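Local structure of cytolethal distending toxin subunit A (Haemophilus ducreyi, 1SR4) at residues A[83-86]-A[92-95]. The protein is a lectin-like subunit of a tripartite genotoxin, probably pairing with CdtC to deliver the CdtB subunit into host cells, where the toxin causes distension and G2/M arrest. Sequence-based numbering, arbitrary orientation.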
ATOM      1  N   TRP A  83       8.671   4.992  24.403  1.00  8.04           N
ATOM      2  CA  TRP A  83       7.334   5.045  24.974  1.00  8.15           C
ATOM      3  C   TRP A  83       6.379   5.326  23.814  1.00  7.58           C
ATOM      4  O   TRP A  83       6.799   5.367  22.662  1.00  9.28           O
ATOM      5  CB  TRP A  83       7.246   6.212  25.971  1.00  9.75           C
ATOM      6  CG  TRP A  83       8.170   6.045  27.139  1.00 12.96           C
ATOM      7  CD1 TRP A  83       9.497   6.353  27.195  1.00 13.21           C
ATOM      8  CD2 TRP A  83       7.846   5.426  28.389  1.00 13.01           C
ATOM      9  NE1 TRP A  83      10.023   5.956  28.410  1.00 12.14           N
ATOM     10  CE2 TRP A  83       9.029   5.385  29.157  1.00 13.28           C
ATOM     11  CE3 TRP A  83       6.663   4.900  28.932  1.00 13.26           C
ATOM     12  CZ2 TRP A  83       9.069   4.829  30.450  1.00 15.40           C
ATOM     13  CZ3 TRP A  83       6.701   4.347  30.218  1.00 17.34           C
ATOM     14  CH2 TRP A  83       7.897   4.316  30.957  1.00 14.30           C
ATOM     15  N   ALA A  84       5.101   5.506  24.114  1.00  6.52           N
ATOM     16  CA  ALA A  84       4.137   5.849  23.080  1.00  7.42           C
ATOM     17  C   ALA A  84       3.253   6.997  23.592  1.00  8.44           C
ATOM     18  O   ALA A  84       2.528   6.849  24.585  1.00  7.75           O
ATOM     19  CB  ALA A  84       3.299   4.657  22.715  1.00  6.44           C
ATOM     20  N   TYR A  85       3.351   8.139  22.911  1.00  8.13           N
ATOM     21  CA  TYR A  85       2.584   9.342  23.229  1.00  9.12           C
ATOM     22  C   TYR A  85       1.790   9.760  22.008  1.00  8.19           C
ATOM     23  O   TYR A  85       2.295   9.682  20.887  1.00  7.57           O
ATOM     24  CB  TYR A  85       3.505  10.540  23.521  1.00  9.46           C
ATOM     25  CG  TYR A  85       4.183  10.605  24.867  1.00 11.49           C
ATOM     26  CD1 TYR A  85       3.796  11.564  25.812  1.00 10.93           C
ATOM     27  CD2 TYR A  85       5.274   9.785  25.162  1.00  9.64           C
ATOM     28  CE1 TYR A  85       4.492  11.709  27.014  1.00 10.57           C
ATOM     29  CE2 TYR A  85       5.968   9.919  26.352  1.00 11.19           C
ATOM     30  CZ  TYR A  85       5.575  10.883  27.270  1.00 11.67           C
ATOM     31  OH  TYR A  85       6.292  11.025  28.428  1.00 13.49           O
ATOM     32  N   PRO A  86       0.535  10.180  22.197  1.00  9.02           N
ATOM     33  CA  PRO A  86      -0.210  10.613  21.018  1.00  8.49           C
ATOM     34  C   PRO A  86       0.343  11.997  20.641  1.00  9.71           C
ATOM     35  O   PRO A  86       0.934  12.703  21.471  1.00  6.66           O
ATOM     36  CB  PRO A  86      -1.652  10.693  21.522  1.00  9.58           C
ATOM     37  CG  PRO A  86      -1.487  11.039  22.980  1.00  9.23           C
ATOM     38  CD  PRO A  86      -0.334  10.137  23.393  1.00  8.78           C
ATOM     39  N   ASP A  92       5.694  19.088  21.402  1.00 13.65           N
ATOM     40  CA  ASP A  92       7.037  19.602  21.613  1.00 13.17           C
ATOM     41  C   ASP A  92       8.122  18.568  21.347  1.00 13.43           C
ATOM     42  O   ASP A  92       9.290  18.912  21.367  1.00 12.84           O
ATOM     43  CB  ASP A  92       7.163  20.146  23.039  1.00 12.52           C
ATOM     44  CG  ASP A  92       6.827  19.097  24.104  1.00 15.84           C
ATOM     45  OD1 ASP A  92       5.926  18.266  23.869  1.00 14.44           O
ATOM     46  OD2 ASP A  92       7.444  19.117  25.186  1.00 16.36           O
ATOM     47  N   PHE A  93       7.750  17.308  21.105  1.00 12.28           N
ATOM     48  CA  PHE A  93       8.757  16.267  20.827  1.00 12.46           C
ATOM     49  C   PHE A  93       9.375  16.446  19.440  1.00 12.59           C
ATOM     50  O   PHE A  93      10.526  16.097  19.213  1.00 11.62           O
ATOM     51  CB  PHE A  93       8.148  14.862  20.879  1.00 12.16           C
ATOM     52  CG  PHE A  93       7.874  14.345  22.269  1.00 14.16           C
ATOM     53  CD1 PHE A  93       7.462  15.205  23.289  1.00 11.95           C
ATOM     54  CD2 PHE A  93       7.904  12.974  22.520  1.00 13.38           C
ATOM     55  CE1 PHE A  93       7.075  14.705  24.529  1.00 12.45           C
ATOM     56  CE2 PHE A  93       7.517  12.463  23.754  1.00 13.28           C
ATOM     57  CZ  PHE A  93       7.098  13.332  24.763  1.00 13.69           C
ATOM     58  N   GLY A  94       8.605  16.967  18.497  1.00 11.33           N
ATOM     59  CA  GLY A  94       9.168  17.141  17.172  1.00 12.24           C
ATOM     60  C   GLY A  94       9.381  15.819  16.438  1.00 12.69           C
ATOM     61  O   GLY A  94       8.706  14.809  16.700  1.00 12.99           O
ATOM     62  N   ASN A  95      10.342  15.812  15.528  1.00 10.80           N
ATOM     63  CA  ASN A  95      10.605  14.643  14.694  1.00  9.54           C
ATOM     64  C   ASN A  95      11.211  13.383  15.346  1.00  9.74           C
ATOM     65  O   ASN A  95      11.515  12.408  14.633  1.00  7.01           O
ATOM     66  CB  ASN A  95      11.444  15.076  13.477  1.00  9.24           C
ATOM     67  CG  ASN A  95      10.755  16.157  12.639  1.00 12.71           C
ATOM     68  OD1 ASN A  95       9.558  16.424  12.797  1.00 10.94           O
ATOM     69  ND2 ASN A  95      11.513  16.776  11.728  1.00 11.24           N
TER
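Phe93 points the CZ end of its ring at one face of Tyr85, an edge-to-face (T-shaped) aromatic pair with centroids 4.8 Å apart and planes inclined at 61°. CZ of Phe93 stands 3.6 Å above the plane of the tyrosine ring, over its centre, and lies 3.8 Å from both CE1 and CZ of Tyr85. This geometry brings the weakly positive C-H rim of one ring to the electron-rich face of the other. It suits phenylalanine, whose far end carries no hydroxyl, and tyrosine, which supplies a broad, flat face to receive that rim.

Over the same face, Phe93 CE2 comes within 3.8 Å of Tyr85 CD2, so the phenyl ring meets the tyrosine through CE2 as well as CZ. With CG anti to the carbonyl carbon in Phe93 (chi1 -76°), the ring extends from the loop toward the strand, and the two side chains cross at about a right angle. No hydrogen bond joins 83-86 to 92-95.

The contact belongs to the ricin-type beta-trefoil: strand 82-86 pairs antiparallel with strand 69-73, and the loop that follows turns back so that Phe93 meets Tyr85 and Thr72.

Further aromatic contacts widen the pair into a cluster. Trp74, Trp83 and Tyr85 fall in the region 74-85, inferred to mediate binding to target cells; Phe93 lies outside it. Trp74 meets both rings, running nearly parallel to Tyr85, while Tyr173 packs against Tyr85 and Trp83.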